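Local coordinates for ParB domain protein nuclease (Sulfolobus solfataricus, PDB 5K5D) that probably takes part in DNA segregation as a ParB-like partition protein of the archaeal pNOB8 type, perhaps with nuclease activity, at residues 116-128 against 162-176. The protein carries 4 engineered substitutions. Numbering follows the deposited sequence.
Sequences FQKIADRIAKMQA and LDDGTTISALEYERI. Engineered in segment 116-128: M126 (natural residue Ile).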
ATOM      1  N   PHE B 116       0.688  -0.301  -1.619  1.00 39.95           N
ATOM      2  CA  PHE B 116       1.863  -1.139  -1.786  1.00 34.13           C
ATOM      3  C   PHE B 116       2.224  -1.829  -0.476  1.00 37.23           C
ATOM      4  O   PHE B 116       2.434  -3.042  -0.443  1.00 30.91           O
ATOM      5  CB  PHE B 116       3.045  -0.305  -2.275  1.00 31.08           C
ATOM      6  CG  PHE B 116       4.051  -1.092  -3.056  1.00 41.46           C
ATOM      7  CD1 PHE B 116       3.787  -2.401  -3.426  1.00 35.48           C
ATOM      8  CD2 PHE B 116       5.264  -0.526  -3.422  1.00 45.55           C
ATOM      9  CE1 PHE B 116       4.709  -3.132  -4.148  1.00 38.71           C
ATOM     10  CE2 PHE B 116       6.194  -1.253  -4.148  1.00 45.65           C
ATOM     11  CZ  PHE B 116       5.916  -2.557  -4.510  1.00 45.47           C
ATOM     12  N   GLN B 117       2.293  -1.051   0.599  1.00 36.10           N
ATOM     13  CA  GLN B 117       2.571  -1.612   1.914  1.00 40.65           C
ATOM     14  C   GLN B 117       1.497  -2.608   2.348  1.00 39.22           C
ATOM     15  O   GLN B 117       1.815  -3.680   2.859  1.00 33.11           O
ATOM     16  CB  GLN B 117       2.716  -0.510   2.969  1.00 43.03           C
ATOM     17  CG  GLN B 117       2.879  -1.050   4.380  1.00 45.68           C
ATOM     18  CD  GLN B 117       2.969   0.041   5.424  1.00 55.46           C
ATOM     19  OE1 GLN B 117       3.355   1.171   5.129  1.00 62.74           O
ATOM     20  NE2 GLN B 117       2.604  -0.292   6.658  1.00 56.50           N
ATOM     21  N   LYS B 118       0.229  -2.250   2.149  1.00 44.19           N
ATOM     22  CA  LYS B 118      -0.872  -3.128   2.535  1.00 45.17           C
ATOM     23  C   LYS B 118      -0.722  -4.468   1.843  1.00 42.76           C
ATOM     24  O   LYS B 118      -0.956  -5.518   2.435  1.00 43.04           O
ATOM     25  CB  LYS B 118      -2.225  -2.519   2.174  1.00 46.10           C
ATOM     26  CG  LYS B 118      -2.721  -1.470   3.139  1.00 45.11           C
ATOM     27  CD  LYS B 118      -4.091  -0.981   2.719  1.00 50.57           C
ATOM     28  CE  LYS B 118      -4.491   0.274   3.473  1.00 58.01           C
ATOM     29  NZ  LYS B 118      -5.805   0.794   3.006  1.00 63.84           N
ATOM     30  N   ILE B 119      -0.322  -4.416   0.580  1.00 34.50           N
ATOM     31  CA  ILE B 119      -0.100  -5.624  -0.198  1.00 38.02           C
ATOM     32  C   ILE B 119       1.118  -6.396   0.312  1.00 32.40           C
ATOM     33  O   ILE B 119       1.008  -7.572   0.654  1.00 33.73           O
ATOM     34  CB  ILE B 119       0.056  -5.306  -1.701  1.00 35.50           C
ATOM     35  CG1 ILE B 119      -1.241  -4.701  -2.253  1.00 39.53           C
ATOM     36  CG2 ILE B 119       0.422  -6.555  -2.480  1.00 37.04           C
ATOM     37  CD1 ILE B 119      -2.443  -5.637  -2.184  1.00 34.43           C
ATOM     38  N   ALA B 120       2.269  -5.733   0.385  1.00 28.67           N
ATOM     39  CA  ALA B 120       3.512  -6.406   0.767  1.00 36.56           C
ATOM     40  C   ALA B 120       3.423  -7.066   2.147  1.00 33.45           C
ATOM     41  O   ALA B 120       3.963  -8.151   2.361  1.00 32.44           O
ATOM     42  CB  ALA B 120       4.690  -5.441   0.700  1.00 46.73           C
ATOM     43  N   ASP B 121       2.739  -6.397   3.071  1.00 32.85           N
ATOM     44  CA  ASP B 121       2.471  -6.935   4.401  1.00 33.59           C
ATOM     45  C   ASP B 121       1.656  -8.223   4.341  1.00 41.85           C
ATOM     46  O   ASP B 121       1.899  -9.146   5.117  1.00 50.24           O
ATOM     47  CB  ASP B 121       1.717  -5.905   5.253  1.00 39.35           C
ATOM     48  CG  ASP B 121       2.624  -4.812   5.800  1.00 45.33           C
ATOM     49  OD1 ASP B 121       3.760  -4.653   5.302  1.00 49.73           O
ATOM     50  OD2 ASP B 121       2.190  -4.104   6.729  1.00 51.08           O
ATOM     51  N   ARG B 122       0.682  -8.277   3.433  1.00 48.13           N
ATOM     52  CA  ARG B 122      -0.149  -9.470   3.278  1.00 47.93           C
ATOM     53  C   ARG B 122       0.692 -10.617   2.744  1.00 45.54           C
ATOM     54  O   ARG B 122       0.649 -11.733   3.266  1.00 46.30           O
ATOM     55  CB  ARG B 122      -1.314  -9.227   2.318  1.00 48.49           C
ATOM     56  CG  ARG B 122      -2.223  -8.057   2.660  1.00 52.83           C
ATOM     57  CD  ARG B 122      -2.778  -8.151   4.066  1.00 53.54           C
ATOM     58  NE  ARG B 122      -4.056  -7.452   4.182  1.00 56.69           N
ATOM     59  CZ  ARG B 122      -4.190  -6.138   4.347  1.00 50.69           C
ATOM     60  NH1 ARG B 122      -3.116  -5.358   4.412  1.00 48.54           N
ATOM     61  NH2 ARG B 122      -5.399  -5.605   4.445  1.00 45.59           N
ATOM     62  N   ILE B 123       1.454 -10.330   1.693  1.00 35.41           N
ATOM     63  CA  ILE B 123       2.291 -11.338   1.058  1.00 45.48           C
ATOM     64  C   ILE B 123       3.324 -11.893   2.038  1.00 54.25           C
ATOM     65  O   ILE B 123       3.699 -13.064   1.966  1.00 55.91           O
ATOM     66  CB  ILE B 123       3.013 -10.770  -0.183  1.00 47.54           C
ATOM     67  CG1 ILE B 123       2.000 -10.402  -1.270  1.00 45.81           C
ATOM     68  CG2 ILE B 123       4.032 -11.765  -0.714  1.00 49.24           C
ATOM     69  CD1 ILE B 123       1.235 -11.575  -1.810  1.00 47.26           C
ATOM     70  N   ALA B 124       3.777 -11.049   2.958  1.00 57.50           N
ATOM     71  CA  ALA B 124       4.768 -11.462   3.944  1.00 58.57           C
ATOM     72  C   ALA B 124       4.197 -12.525   4.874  1.00 61.13           C
ATOM     73  O   ALA B 124       4.850 -13.528   5.155  1.00 66.70           O
ATOM     74  CB  ALA B 124       5.260 -10.263   4.742  1.00 54.69           C
ATOM     75  N   LYS B 125       2.973 -12.301   5.344  1.00 56.77           N
ATOM     76  CA  LYS B 125       2.295 -13.252   6.214  1.00 57.32           C
ATOM     77  C   LYS B 125       1.978 -14.545   5.467  1.00 68.56           C
ATOM     78  O   LYS B 125       1.989 -15.629   6.050  1.00 75.31           O
ATOM     79  CB  LYS B 125       1.010 -12.642   6.767  1.00 54.85           C
ATOM     80  CG  LYS B 125       1.203 -11.320   7.496  1.00 51.72           C
ATOM     81  CD  LYS B 125      -0.136 -10.790   7.977  1.00 54.54           C
ATOM     82  CE  LYS B 125      -0.000  -9.490   8.752  1.00 52.25           C
ATOM     83  NZ  LYS B 125      -1.341  -8.993   9.174  1.00 45.73           N
HETATM   84  N   MSE B 126       1.695 -14.419   4.174  1.00 70.83           N
HETATM   85  CA  MSE B 126       1.415 -15.571   3.321  1.00 75.45           C
HETATM   86  C   MSE B 126       2.643 -16.460   3.138  1.00 74.39           C
HETATM   87  O   MSE B 126       2.529 -17.625   2.757  1.00 74.82           O
HETATM   88  CB  MSE B 126       0.918 -15.106   1.948  1.00 79.90           C
HETATM   89  CG  MSE B 126      -0.518 -14.609   1.922  1.00 81.22           C
HETATM   90 SE   MSE B 126      -1.824 -16.060   1.994  1.00151.70          SE
HETATM   91  CE  MSE B 126      -2.807 -15.505   3.588  1.00 93.44           C
ATOM     92  N   GLN B 127       3.820 -15.904   3.399  1.00 73.75           N
ATOM     93  CA  GLN B 127       5.062 -16.647   3.232  1.00 79.28           C
ATOM     94  C   GLN B 127       5.595 -17.159   4.568  1.00 83.93           C
ATOM     95  O   GLN B 127       6.373 -18.112   4.613  1.00 88.64           O
ATOM     96  CB  GLN B 127       6.111 -15.778   2.537  1.00 79.19           C
ATOM     97  CG  GLN B 127       5.713 -15.320   1.142  1.00 80.06           C
ATOM     98  CD  GLN B 127       6.752 -14.410   0.508  1.00 84.21           C
ATOM     99  OE1 GLN B 127       7.738 -14.033   1.145  1.00 86.66           O
ATOM    100  NE2 GLN B 127       6.535 -14.053  -0.754  1.00 83.59           N
ATOM    101  N   ALA B 128       5.177 -16.518   5.655  1.00 80.67           N
ATOM    102  CA  ALA B 128       5.534 -16.975   6.991  1.00 84.77           C
ATOM    103  C   ALA B 128       4.604 -18.105   7.431  1.00 92.23           C
ATOM    104  O   ALA B 128       4.876 -18.805   8.408  1.00 90.85           O
ATOM    105  CB  ALA B 128       5.480 -15.824   7.980  1.00 81.50           C
ATOM    106  N   LEU B 162       4.698  -7.944  12.542  1.00 53.95           N
ATOM    107  CA  LEU B 162       3.345  -7.571  12.151  1.00 51.66           C
ATOM    108  C   LEU B 162       2.343  -8.033  13.200  1.00 48.22           C
ATOM    109  O   LEU B 162       2.701  -8.726  14.151  1.00 46.68           O
ATOM    110  CB  LEU B 162       3.005  -8.161  10.782  1.00 50.84           C
ATOM    111  CG  LEU B 162       4.086  -7.985   9.711  1.00 47.33           C
ATOM    112  CD1 LEU B 162       3.681  -8.672   8.413  1.00 46.72           C
ATOM    113  CD2 LEU B 162       4.392  -6.508   9.474  1.00 43.26           C
ATOM    114  N   ASP B 163       1.085  -7.652  13.016  1.00 52.89           N
ATOM    115  CA  ASP B 163       0.048  -7.936  14.000  1.00 59.74           C
ATOM    116  C   ASP B 163      -0.452  -9.378  13.922  1.00 61.72           C
ATOM    117  O   ASP B 163      -1.637  -9.642  14.119  1.00 70.74           O
ATOM    118  CB  ASP B 163      -1.126  -6.976  13.812  1.00 64.28           C
ATOM    119  CG  ASP B 163      -1.870  -7.219  12.510  1.00 69.85           C
ATOM    120  OD1 ASP B 163      -1.245  -7.715  11.548  1.00 63.62           O
ATOM    121  OD2 ASP B 163      -3.083  -6.921  12.451  1.00 78.47           O
ATOM    122  N   ASP B 164       0.451 -10.309  13.637  1.00 57.53           N
ATOM    123  CA  ASP B 164       0.083 -11.715  13.529  1.00 59.09           C
ATOM    124  C   ASP B 164       1.243 -12.599  13.963  1.00 66.16           C
ATOM    125  O   ASP B 164       1.131 -13.825  13.970  1.00 68.73           O
ATOM    126  CB  ASP B 164      -0.301 -12.060  12.090  1.00 53.97           C
ATOM    127  CG  ASP B 164       0.904 -12.146  11.178  1.00 55.12           C
ATOM    128  OD1 ASP B 164       0.896 -12.992  10.260  1.00 48.88           O
ATOM    129  OD2 ASP B 164       1.866 -11.372  11.386  1.00 60.39           O
ATOM    130  N   GLY B 165       2.361 -11.971  14.310  1.00 66.97           N
ATOM    131  CA  GLY B 165       3.542 -12.698  14.735  1.00 65.42           C
ATOM    132  C   GLY B 165       4.551 -12.885  13.619  1.00 65.19           C
ATOM    133  O   GLY B 165       5.699 -13.263  13.862  1.00 67.65           O
ATOM    134  N   THR B 166       4.126 -12.626  12.388  1.00 58.82           N
ATOM    135  CA  THR B 166       5.031 -12.705  11.249  1.00 54.71           C
ATOM    136  C   THR B 166       6.134 -11.671  11.403  1.00 54.10           C
ATOM    137  O   THR B 166       5.861 -10.471  11.461  1.00 59.33           O
ATOM    138  CB  THR B 166       4.291 -12.460   9.914  1.00 56.61           C
ATOM    139  OG1 THR B 166       3.377 -13.536   9.663  1.00 58.24           O
ATOM    140  CG2 THR B 166       5.276 -12.369   8.765  1.00 53.78           C
ATOM    141  N   THR B 167       7.376 -12.134  11.491  1.00 50.37           N
ATOM    142  CA  THR B 167       8.515 -11.223  11.552  1.00 52.05           C
ATOM    143  C   THR B 167       9.273 -11.262  10.237  1.00 53.76           C
ATOM    144  O   THR B 167       9.245 -12.266   9.528  1.00 59.21           O
ATOM    145  CB  THR B 167       9.476 -11.561  12.711  1.00 51.81           C
ATOM    146  OG1 THR B 167       9.912 -12.919  12.592  1.00 60.10           O
ATOM    147  CG2 THR B 167       8.781 -11.369  14.051  1.00 48.61           C
ATOM    148  N   ILE B 168       9.953 -10.168   9.916  1.00 45.99           N
ATOM    149  CA  ILE B 168      10.662 -10.075   8.650  1.00 38.18           C
ATOM    150  C   ILE B 168      11.714  -8.972   8.684  1.00 38.64           C
ATOM    151  O   ILE B 168      11.589  -8.008   9.433  1.00 45.00           O
ATOM    152  CB  ILE B 168       9.675  -9.837   7.488  1.00 43.82           C
ATOM    153  CG1 ILE B 168      10.405  -9.857   6.142  1.00 50.08           C
ATOM    154  CG2 ILE B 168       8.900  -8.537   7.693  1.00 30.46           C
ATOM    155  CD1 ILE B 168       9.481  -9.790   4.944  1.00 50.99           C
ATOM    156  N   SER B 169      12.755  -9.122   7.875  1.00 44.01           N
ATOM    157  CA  SER B 169      13.829  -8.141   7.827  1.00 44.58           C
ATOM    158  C   SER B 169      13.593  -7.140   6.703  1.00 45.30           C
ATOM    159  O   SER B 169      12.786  -7.380   5.804  1.00 43.26           O
ATOM    160  CB  SER B 169      15.179  -8.831   7.624  1.00 47.61           C
ATOM    161  OG  SER B 169      15.299  -9.340   6.308  1.00 45.61           O
ATOM    162  N   ALA B 170      14.299  -6.017   6.763  1.00 43.69           N
ATOM    163  CA  ALA B 170      14.193  -4.991   5.733  1.00 41.22           C
ATOM    164  C   ALA B 170      14.558  -5.569   4.377  1.00 50.28           C
ATOM    165  O   ALA B 170      14.066  -5.114   3.342  1.00 51.87           O
ATOM    166  CB  ALA B 170      15.096  -3.815   6.062  1.00 34.44           C
ATOM    167  N   LEU B 171      15.427  -6.572   4.385  1.00 48.52           N
ATOM    168  CA  LEU B 171      15.895  -7.163   3.141  1.00 50.93           C
ATOM    169  C   LEU B 171      14.804  -8.003   2.496  1.00 41.28           C
ATOM    170  O   LEU B 171      14.480  -7.821   1.325  1.00 45.74           O
ATOM    171  CB  LEU B 171      17.138  -8.014   3.382  1.00 53.77           C
ATOM    172  CG  LEU B 171      17.798  -8.565   2.119  1.00 50.92           C
ATOM    173  CD1 LEU B 171      18.219  -7.431   1.194  1.00 43.77           C
ATOM    174  CD2 LEU B 171      18.988  -9.436   2.487  1.00 55.67           C
ATOM    175  N   GLU B 172      14.237  -8.923   3.268  1.00 41.11           N
ATOM    176  CA  GLU B 172      13.182  -9.792   2.768  1.00 42.34           C
ATOM    177  C   GLU B 172      12.014  -8.951   2.274  1.00 44.18           C
ATOM    178  O   GLU B 172      11.493  -9.183   1.182  1.00 49.72           O
ATOM    179  CB  GLU B 172      12.726 -10.761   3.860  1.00 43.40           C
ATOM    180  CG  GLU B 172      13.871 -11.491   4.549  1.00 58.91           C
ATOM    181  CD  GLU B 172      13.421 -12.278   5.769  1.00 70.59           C
ATOM    182  OE1 GLU B 172      13.194 -11.655   6.829  1.00 61.33           O
ATOM    183  OE2 GLU B 172      13.298 -13.518   5.672  1.00 80.70           O
ATOM    184  N   TYR B 173      11.614  -7.967   3.078  1.00 42.81           N
ATOM    185  CA  TYR B 173      10.525  -7.065   2.712  1.00 41.80           C
ATOM    186  C   TYR B 173      10.820  -6.338   1.401  1.00 46.28           C
ATOM    187  O   TYR B 173       9.946  -6.199   0.547  1.00 49.34           O
ATOM    188  CB  TYR B 173      10.260  -6.046   3.822  1.00 35.53           C
ATOM    189  CG  TYR B 173       8.934  -5.328   3.683  1.00 35.64           C
ATOM    190  CD1 TYR B 173       8.848  -4.088   3.060  1.00 31.79           C
ATOM    191  CD2 TYR B 173       7.764  -5.894   4.175  1.00 40.48           C
ATOM    192  CE1 TYR B 173       7.633  -3.432   2.935  1.00 31.89           C
ATOM    193  CE2 TYR B 173       6.546  -5.250   4.053  1.00 39.75           C
ATOM    194  CZ  TYR B 173       6.486  -4.022   3.433  1.00 40.20           C
ATOM    195  OH  TYR B 173       5.272  -3.388   3.316  1.00 41.61           O
ATOM    196  N   GLU B 174      12.055  -5.873   1.248  1.00 41.56           N
ATOM    197  CA  GLU B 174      12.454  -5.176   0.033  1.00 50.06           C
ATOM    198  C   GLU B 174      12.408  -6.094  -1.185  1.00 51.29           C
ATOM    199  O   GLU B 174      12.007  -5.676  -2.271  1.00 55.74           O
ATOM    200  CB  GLU B 174      13.855  -4.586   0.186  1.00 54.87           C
ATOM    201  CG  GLU B 174      14.340  -3.836  -1.038  1.00 57.36           C
ATOM    202  CD  GLU B 174      15.776  -3.372  -0.895  1.00 69.62           C
ATOM    203  OE1 GLU B 174      16.553  -3.532  -1.861  1.00 79.51           O
ATOM    204  OE2 GLU B 174      16.125  -2.849   0.183  1.00 64.51           O
ATOM    205  N   ARG B 175      12.829  -7.342  -1.006  1.00 47.88           N
ATOM    206  CA  ARG B 175      12.832  -8.295  -2.107  1.00 52.81           C
ATOM    207  C   ARG B 175      11.399  -8.569  -2.531  1.00 50.47           C
ATOM    208  O   ARG B 175      11.109  -8.755  -3.714  1.00 41.36           O
ATOM    209  CB  ARG B 175      13.531  -9.595  -1.705  1.00 59.52           C
ATOM    210  CG  ARG B 175      12.588 -10.756  -1.417  1.00 73.49           C
ATOM    211  CD  ARG B 175      13.350 -12.008  -0.998  1.00 83.03           C
ATOM    212  NE  ARG B 175      14.270 -11.744   0.107  1.00 85.76           N
ATOM    213  CZ  ARG B 175      14.545 -12.608   1.078  1.00 84.58           C
ATOM    214  NH1 ARG B 175      13.963 -13.800   1.093  1.00 83.65           N
ATOM    215  NH2 ARG B 175      15.398 -12.279   2.038  1.00 82.62           N
ATOM    216  N   ILE B 176      10.502  -8.585  -1.550  1.00 50.40           N
ATOM    217  CA  ILE B 176       9.085  -8.774  -1.814  1.00 49.16           C
ATOM    218  C   ILE B 176       8.541  -7.637  -2.674  1.00 50.78           C
ATOM    219  O   ILE B 176       7.778  -7.868  -3.610  1.00 47.71           O
ATOM    220  CB  ILE B 176       8.285  -8.874  -0.508  1.00 46.49           C
ATOM    221  CG1 ILE B 176       8.614 -10.190   0.200  1.00 47.45           C
ATOM    222  CG2 ILE B 176       6.801  -8.764  -0.786  1.00 41.66           C
ATOM    223  CD1 ILE B 176       7.709 -10.504   1.364  1.00 47.67           C
TER
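Q117 lays its CG 3.5 Å from the hydroxyl OH of Y173, whose ring comes in from helix 170-180. One turn on, the CB of A120 lies obliquely against the same ring and also touches CG2 of I176. The Y173 hydroxyl donates to D121 OD1 (2.8 Å), reaching it on the anti side and 34° out of the carboxylate plane; a chi1 of -165° turns the Y173 ring away from its own N and sends it to helix 109-128. D121 OD2 pairs with R199 of helix 189-201 in a salt bridge, so both carboxylate oxygens are engaged. I123 and A124 join A120 in the hole that receives the knob I176, whose CD1 lies 4.0 Å from A124 CA. The helix thus packs on the turn and second strand (167-169) of a two-stranded antiparallel hairpin and on the helix that follows directly, the two helix segments crossing at 113° with axes 10.1 Å apart. K125 runs extended past L162 and crosses the D164 carboxylate obliquely, its CG 3.2 Å from D164 OD1, its NZ donating to the syn lone pair of D163 OD1 at 2.7 Å. A leucine here would probably leave the D163 carboxylate without its positive mate and the turn without its salt bridge to the helix. Q127 closes the hole, its OE1 3.5 Å from I176 CD1. A128 CB rests 3.5 Å from CG2 of T166, whose N and OG1 donate to D164 in an Asx turn.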